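Local coordinates for protein iota-carrageenase (Alteromonas sp., PDB 1H80) that hydrolyses the 1,4-beta linkages of iota-carrageenan, a sulfated galactan of red algal cell walls, with inversion of anomeric configuration, at residues G342-S347 with S415-D420; M217-L222 with H254-G259; A248-P253 with R276-F281. One frame throughout, in Å; residues are numbered along the deposited sequence.

Contact 1: residues G342-S347 with S415-D420. With CA (calcium ion), chain E.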
# COMPACT_ATOMS: atom_id res chain seq x y z
N GLY A 342 -26.42 -2.91 -12.55
CA GLY A 342 -25.92 -4.22 -12.17
C GLY A 342 -24.72 -4.09 -11.21
O GLY A 342 -24.23 -5.09 -10.68
N ILE A 343 -24.25 -2.87 -11.01
CA ILE A 343 -23.13 -2.65 -10.07
C ILE A 343 -23.67 -2.54 -8.65
O ILE A 343 -24.87 -2.31 -8.43
CB ILE A 343 -22.34 -1.37 -10.37
CG1 ILE A 343 -23.18 -0.09 -10.35
CG2 ILE A 343 -21.66 -1.39 -11.74
CD1 ILE A 343 -22.34 1.17 -10.59
N GLU A 344 -22.76 -2.71 -7.70
CA GLU A 344 -23.08 -2.64 -6.27
C GLU A 344 -21.83 -2.32 -5.45
O GLU A 344 -20.71 -2.57 -5.89
CB GLU A 344 -23.70 -3.95 -5.81
CG GLU A 344 -22.69 -4.99 -5.34
CD GLU A 344 -23.36 -6.15 -4.60
OE1 GLU A 344 -23.51 -6.08 -3.32
OE2 GLU A 344 -23.77 -7.17 -5.26
N PRO A 345 -22.02 -1.75 -4.25
CA PRO A 345 -20.87 -1.42 -3.41
C PRO A 345 -19.95 -2.61 -3.15
O PRO A 345 -20.41 -3.73 -2.91
CB PRO A 345 -21.51 -0.87 -2.13
CG PRO A 345 -22.88 -1.49 -2.13
CD PRO A 345 -23.28 -1.42 -3.57
N GLY A 346 -18.65 -2.35 -3.20
CA GLY A 346 -17.68 -3.39 -2.96
C GLY A 346 -17.75 -3.88 -1.53
O GLY A 346 -18.43 -3.28 -0.69
N SER A 347 -17.03 -4.95 -1.24
CA SER A 347 -17.03 -5.51 0.10
C SER A 347 -15.85 -6.44 0.30
O SER A 347 -15.02 -6.61 -0.59
CB SER A 347 -18.32 -6.31 0.32
OG SER A 347 -18.41 -7.38 -0.61
N SER A 415 -27.21 -1.80 6.80
CA SER A 415 -27.36 -1.88 5.35
C SER A 415 -27.20 -3.29 4.82
O SER A 415 -26.48 -4.11 5.38
CB SER A 415 -26.33 -0.97 4.67
OG SER A 415 -26.40 -1.09 3.26
N LYS A 416 -27.90 -3.57 3.72
CA LYS A 416 -27.83 -4.87 3.08
C LYS A 416 -26.48 -4.94 2.39
O LYS A 416 -25.93 -6.01 2.15
CB LYS A 416 -28.95 -5.02 2.06
N TYR A 417 -25.94 -3.76 2.07
CA TYR A 417 -24.65 -3.64 1.43
C TYR A 417 -23.66 -3.17 2.48
O TYR A 417 -23.46 -1.97 2.67
CB TYR A 417 -24.69 -2.62 0.29
CG TYR A 417 -25.78 -2.87 -0.73
CD1 TYR A 417 -27.08 -2.44 -0.51
CD2 TYR A 417 -25.50 -3.54 -1.92
CE1 TYR A 417 -28.09 -2.67 -1.44
CE2 TYR A 417 -26.49 -3.77 -2.87
CZ TYR A 417 -27.78 -3.33 -2.62
OH TYR A 417 -28.77 -3.56 -3.55
N ASP A 418 -23.06 -4.12 3.17
CA ASP A 418 -22.10 -3.81 4.22
C ASP A 418 -21.21 -5.01 4.46
O ASP A 418 -21.59 -6.15 4.18
CB ASP A 418 -22.84 -3.45 5.51
CG ASP A 418 -21.90 -3.16 6.67
OD1 ASP A 418 -21.03 -2.28 6.52
OD2 ASP A 418 -22.03 -3.81 7.73
N TYR A 419 -20.01 -4.76 4.96
CA TYR A 419 -19.10 -5.84 5.28
C TYR A 419 -18.54 -5.50 6.65
O TYR A 419 -18.61 -4.35 7.09
CB TYR A 419 -17.97 -5.97 4.24
CG TYR A 419 -16.98 -4.83 4.20
CD1 TYR A 419 -17.25 -3.65 3.51
CD2 TYR A 419 -15.75 -4.94 4.85
CE1 TYR A 419 -16.32 -2.61 3.47
CE2 TYR A 419 -14.82 -3.91 4.82
CZ TYR A 419 -15.11 -2.75 4.13
OH TYR A 419 -14.19 -1.73 4.11
N ASP A 420 -18.01 -6.50 7.35
CA ASP A 420 -17.49 -6.25 8.68
C ASP A 420 -16.03 -6.59 8.86
O ASP A 420 -15.55 -7.64 8.43
CB ASP A 420 -18.30 -7.03 9.72
CG ASP A 420 -19.77 -6.68 9.70
OD1 ASP A 420 -20.10 -5.47 9.63
OD2 ASP A 420 -20.60 -7.61 9.77
CA CA E . -19.81 -3.16 8.83
O HOH W 1 -17.84 -3.42 10.40

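Contact 2: residues M217-L222 with H254-G259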
# COMPACT_ATOMS: atom_id res chain seq x y z
N MET A 217 -5.47 -1.85 1.34
CA MET A 217 -6.28 -2.77 0.57
C MET A 217 -7.45 -2.00 0.00
O MET A 217 -8.60 -2.20 0.37
CB MET A 217 -6.71 -3.93 1.46
CG MET A 217 -5.50 -4.78 1.86
SD MET A 217 -5.83 -6.04 3.07
CE MET A 217 -5.82 -5.03 4.58
N GLU A 218 -7.10 -1.09 -0.90
CA GLU A 218 -8.06 -0.24 -1.58
C GLU A 218 -8.07 -0.71 -3.03
O GLU A 218 -7.24 -0.31 -3.85
CB GLU A 218 -7.60 1.22 -1.47
CG GLU A 218 -8.48 2.23 -2.17
CD GLU A 218 -8.28 3.64 -1.64
OE1 GLU A 218 -7.13 4.01 -1.32
OE2 GLU A 218 -9.28 4.39 -1.54
N THR A 219 -9.01 -1.60 -3.32
CA THR A 219 -9.15 -2.21 -4.63
C THR A 219 -9.96 -1.34 -5.60
O THR A 219 -11.13 -1.60 -5.83
CB THR A 219 -9.83 -3.58 -4.47
OG1 THR A 219 -11.08 -3.41 -3.79
CG2 THR A 219 -8.95 -4.49 -3.62
N ASP A 220 -9.31 -0.34 -6.18
CA ASP A 220 -10.02 0.57 -7.08
C ASP A 220 -9.48 0.77 -8.49
O ASP A 220 -9.76 1.79 -9.12
CB ASP A 220 -10.15 1.95 -6.41
CG ASP A 220 -8.81 2.60 -6.13
OD1 ASP A 220 -7.77 2.07 -6.58
OD2 ASP A 220 -8.79 3.67 -5.48
N ASN A 221 -8.73 -0.20 -9.01
CA ASN A 221 -8.20 -0.09 -10.36
C ASN A 221 -9.37 -0.17 -11.34
O ASN A 221 -10.14 -1.13 -11.32
CB ASN A 221 -7.21 -1.23 -10.64
CG ASN A 221 -6.51 -1.07 -11.97
OD1 ASN A 221 -7.14 -0.79 -12.99
ND2 ASN A 221 -5.19 -1.26 -11.97
N LEU A 222 -9.50 0.83 -12.21
CA LEU A 222 -10.58 0.88 -13.19
C LEU A 222 -10.70 -0.38 -14.04
O LEU A 222 -11.81 -0.79 -14.39
CB LEU A 222 -10.40 2.10 -14.11
N HIS A 254 -14.22 -0.16 -2.55
CA HIS A 254 -14.78 0.62 -3.65
C HIS A 254 -15.92 -0.18 -4.28
O HIS A 254 -16.93 -0.42 -3.64
CB HIS A 254 -13.70 0.96 -4.68
CG HIS A 254 -12.79 2.07 -4.24
ND1 HIS A 254 -12.79 3.31 -4.84
CD2 HIS A 254 -11.87 2.13 -3.25
CE1 HIS A 254 -11.91 4.09 -4.23
NE2 HIS A 254 -11.34 3.40 -3.26
N PHE A 255 -15.73 -0.61 -5.53
CA PHE A 255 -16.75 -1.36 -6.27
C PHE A 255 -16.51 -2.87 -6.30
O PHE A 255 -17.36 -3.64 -6.75
CB PHE A 255 -16.77 -0.86 -7.71
CG PHE A 255 -15.44 -0.96 -8.39
CD1 PHE A 255 -14.94 -2.19 -8.81
CD2 PHE A 255 -14.64 0.17 -8.55
CE1 PHE A 255 -13.67 -2.30 -9.36
CE2 PHE A 255 -13.36 0.07 -9.10
CZ PHE A 255 -12.88 -1.18 -9.51
N MET A 256 -15.35 -3.30 -5.82
CA MET A 256 -14.96 -4.70 -5.85
C MET A 256 -15.41 -5.61 -4.72
O MET A 256 -15.37 -5.23 -3.55
CB MET A 256 -13.44 -4.79 -6.00
CG MET A 256 -12.85 -6.19 -5.97
SD MET A 256 -13.40 -7.25 -7.33
CE MET A 256 -13.12 -6.15 -8.71
N LYS A 257 -15.82 -6.82 -5.08
CA LYS A 257 -16.22 -7.82 -4.10
C LYS A 257 -14.98 -8.65 -3.80
O LYS A 257 -14.55 -9.47 -4.62
CB LYS A 257 -17.31 -8.72 -4.67
CG LYS A 257 -17.69 -9.85 -3.73
CD LYS A 257 -18.86 -10.66 -4.27
CE LYS A 257 -19.24 -11.77 -3.31
NZ LYS A 257 -20.46 -12.50 -3.76
N ASN A 258 -14.39 -8.41 -2.64
CA ASN A 258 -13.18 -9.12 -2.23
C ASN A 258 -13.50 -10.28 -1.29
O ASN A 258 -14.63 -10.42 -0.82
CB ASN A 258 -12.23 -8.14 -1.53
CG ASN A 258 -11.80 -7.01 -2.44
OD1 ASN A 258 -10.96 -7.19 -3.32
ND2 ASN A 258 -12.38 -5.84 -2.23
N GLY A 259 -12.48 -11.09 -1.02
CA GLY A 259 -12.63 -12.23 -0.15
C GLY A 259 -12.18 -12.03 1.28
O GLY A 259 -12.30 -10.94 1.84

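Contact 3: residues A248-P253 with R276-F281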
# COMPACT_ATOMS: atom_id res chain seq x y z
N ALA A 248 -2.25 1.95 9.52
CA ALA A 248 -1.33 0.86 9.22
C ALA A 248 -2.03 -0.06 8.23
O ALA A 248 -1.44 -0.51 7.26
CB ALA A 248 -0.99 0.10 10.49
N VAL A 249 -3.30 -0.33 8.51
CA VAL A 249 -4.09 -1.21 7.67
C VAL A 249 -5.39 -0.53 7.29
O VAL A 249 -6.08 0.02 8.14
CB VAL A 249 -4.41 -2.52 8.40
CG1 VAL A 249 -5.30 -3.39 7.53
CG2 VAL A 249 -3.12 -3.25 8.76
N MET A 250 -5.73 -0.57 6.01
CA MET A 250 -6.96 0.05 5.55
C MET A 250 -7.70 -0.82 4.55
O MET A 250 -7.10 -1.43 3.67
CB MET A 250 -6.66 1.42 4.94
CG MET A 250 -7.86 2.10 4.33
SD MET A 250 -8.00 1.72 2.57
CE MET A 250 -7.53 3.32 1.88
N PHE A 251 -9.02 -0.87 4.70
CA PHE A 251 -9.88 -1.64 3.81
C PHE A 251 -10.78 -0.65 3.09
O PHE A 251 -11.48 0.14 3.73
CB PHE A 251 -10.75 -2.63 4.59
CG PHE A 251 -9.97 -3.68 5.33
CD1 PHE A 251 -9.47 -3.42 6.60
CD2 PHE A 251 -9.73 -4.92 4.75
CE1 PHE A 251 -8.74 -4.39 7.29
CE2 PHE A 251 -9.01 -5.89 5.43
CZ PHE A 251 -8.51 -5.63 6.70
N GLY A 252 -10.75 -0.69 1.77
CA GLY A 252 -11.58 0.20 0.97
C GLY A 252 -11.86 -0.56 -0.31
O GLY A 252 -11.12 -0.41 -1.29
N PRO A 253 -12.93 -1.37 -0.35
CA PRO A 253 -13.27 -2.15 -1.54
C PRO A 253 -13.80 -1.40 -2.74
O PRO A 253 -13.82 -1.94 -3.85
CB PRO A 253 -14.28 -3.15 -0.99
CG PRO A 253 -15.04 -2.31 -0.01
CD PRO A 253 -13.94 -1.54 0.71
N ARG A 276 -8.40 1.14 9.52
CA ARG A 276 -9.44 1.96 8.94
C ARG A 276 -10.20 1.16 7.89
O ARG A 276 -9.59 0.50 7.05
CB ARG A 276 -8.84 3.21 8.30
CG ARG A 276 -9.82 3.99 7.45
CD ARG A 276 -9.13 5.18 6.81
NE ARG A 276 -9.75 5.52 5.54
CZ ARG A 276 -9.27 6.44 4.71
NH1 ARG A 276 -8.16 7.10 5.01
NH2 ARG A 276 -9.89 6.69 3.56
N SER A 277 -11.52 1.23 7.95
CA SER A 277 -12.36 0.52 6.99
C SER A 277 -13.36 1.50 6.39
O SER A 277 -14.10 2.17 7.12
CB SER A 277 -13.09 -0.64 7.66
OG SER A 277 -12.16 -1.59 8.16
N ASP A 278 -13.36 1.60 5.07
CA ASP A 278 -14.26 2.49 4.35
C ASP A 278 -15.40 1.71 3.74
O ASP A 278 -15.25 0.55 3.38
CB ASP A 278 -13.53 3.22 3.22
CG ASP A 278 -12.43 4.14 3.71
OD1 ASP A 278 -12.30 4.33 4.94
OD2 ASP A 278 -11.71 4.68 2.85
N SER A 279 -16.54 2.36 3.60
CA SER A 279 -17.69 1.71 3.00
C SER A 279 -17.43 1.50 1.51
O SER A 279 -16.70 2.26 0.88
CB SER A 279 -18.93 2.58 3.17
OG SER A 279 -20.04 2.03 2.47
N GLY A 280 -17.99 0.43 0.97
CA GLY A 280 -17.85 0.19 -0.45
C GLY A 280 -18.84 1.18 -1.04
O GLY A 280 -19.77 1.59 -0.36
N PHE A 281 -18.64 1.58 -2.29
CA PHE A 281 -19.56 2.51 -2.91
C PHE A 281 -19.60 2.33 -4.41
O PHE A 281 -18.72 1.69 -5.00
CB PHE A 281 -19.18 3.96 -2.58
CG PHE A 281 -17.81 4.35 -3.05
CD1 PHE A 281 -16.68 3.99 -2.32
CD2 PHE A 281 -17.64 5.06 -4.23
CE1 PHE A 281 -15.40 4.35 -2.76
CE2 PHE A 281 -16.37 5.42 -4.68
CZ PHE A 281 -15.25 5.07 -3.94

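Contact 1: residues G342-S347 with S415-D420
Glu344, Pro345 and Ser347 meet Tyr417 and Tyr419 where two loops of the beta-helix run side by side in the same direction. One loop leads from helix 331-340 into strand 351-359. The other leads from strand 407-409 into strand 421-429 and binds a calcium ion.

Glu344 brings OE1 to the edge of the Tyr417 ring, near its plane, 3.5 Å from CD2. The carboxylate and ring planes are turned 76° apart. This is a contact with a ring carbon and not a polar bond. The phenol oxygen of Tyr417 is instead hydrogen-bonded to Asp335 in helix 331-340.

Pro345 makes the close apolar contact. Its CG lies 3.2 Å from Tyr417 CB, and its CD reaches CD2 of the same ring. Leu334 of helix 331-340 touches both residues, so proline and tyrosine share one small apolar cluster.

Ser347 touches Tyr419 with its backbone, CA 3.9 Å from CD1, and CB packs on CB. The Tyr419 CG sits between its own backbone N and carbonyl carbon (chi1 68°). This puts CD1 beside Ser347 CA and carries the hydroxyl to a hydrogen bond with Asp278 O.

No hydrogen bond joins 342-347 to 415-420. The 415-420 segment has supports of its own. Tyr417 N donates to Ser415 OG in an ST turn. Farther along, Asp418 holds the calcium ion with both carboxylate oxygens, and Thr411 and a water also bind it. The Tyr419 carbonyl oxygen lies 2.4 Å from the calcium ion, and Asp420 OD1 2.5 Å.

Contact 2: residues M217-L222 with H254-G259
His254 is met by Glu218 at its edge and by the methylene of Asp220 over one face. Glu218 CG lies anti to the backbone N (chi1 178°), and the chain runs on extended, carrying OE2 to the imidazole. There OE2 accepts a hydrogen bond from His254 NE2, 2.9 Å long and almost straight at 178°. The oxygen lies in the imidazole plane and is met on its anti side. The carboxylate itself is turned 53° from the ring. Its other oxygen, OE1, forms a salt bridge with Arg216.

Asp220 CB sits 3.3 Å from the centroid of the His254 ring, almost on the ring normal, as a CH-pi contact. The two side chains point the same way. The ring is thus fixed by a polar bond at its rim and a methylene on one face. Phe281 also meets it.

The end of the Phe255 ring lies against the backbone of 219-221. Thr219 O lies over one face, offset toward the rim. Asn221 O is at the edge, 3.3 Å from CZ.

Thr219 and Asn258 approach from opposite directions. Asn258 ND2 donates to Thr219 OG1 at 3.2 Å, with the hydroxyl oxygen close to the amide plane. The same amide also bonds Ile232 N through OD1 and Ser347 O through ND2. Three partners therefore fix its rotation.

Thr219 is the centre of an inverse gamma turn, and Asn221 is the N-cap of helix 222-227. The whole is a junction of loops that leave neighbouring parallel strands, 216-218 and 250-252, as in successive coils of a right-handed beta-helix.

Contact 3: residues A248-P253 with R276-F281
Met250 and Phe251 pair with Arg276 and Ser277 as neighbours in a parallel sheet. The tight part is the backbone. Arg276 N donates to Val249 O at 2.9 Å, Phe251 N to Arg276 O at 2.8 Å, and Asp278 N to Phe251 O at 2.7 Å. The last of these is nearly straight, at 173°. Two CA-H...O contacts run between the same strands, from Met250 CA to Arg276 O and from Ser277 CA to Phe251 O.

On the buried face, Phe251 and Ser277 are neighbours. Phe348 meets the Phe251 ring edge-to-face, and Val421 touches both residues.

On the other face Met250 is buried, but Arg276 and Asp278 are partly exposed. Arg276 and Met250 lie side by side. In one of its two conformers Met250 puts CG over one face of the guanidinium. The arginine chain is extended from CG to NE, with CG opposite its backbone N (chi1 170°). This brings the guanidinium to Asp278. NE binds OD1 and NH2 binds OD2, a side-on salt bridge to both syn lone pairs that holds the two flat groups together.

Past the strands the backbones part slightly, to 5.3 Å between Pro253 CA and Gly280 CA. Pro253 CG still packs on Gly280 CA at 3.8 Å.

Strand 250-252 lies between 216-218 and 275-277, and strand 407-409 follows 275-277 in the same parallel sheet. Val249 and Phe251 pack against strand 261-269, through Val263, Val266 and Val261.

Overall arrangement
Contacts 2 and 3 share the parallel sheet, where strand 250-252 lies next to 216-218, and their centres are 9 Å apart. Met217 N meets Met250 O at 2.9 Å. His254 O meets Phe281 N at 3.0 Å. Contact 1 comes later in the chain, with its centre 11 Å from contact 2 and 12 Å from contact 3. Its 342-347 loop runs beside 254-259, with Gly346 N 2.6 Å from His254 O and Ser347 O 2.8 Å from Asn258 N. The same loop packs on contact 3, with Ser347 N 3.3 Å from Pro253 CB. The calcium ion belongs to contact 1, and the side chain of Ser277 in contact 3 is about 7 Å from it.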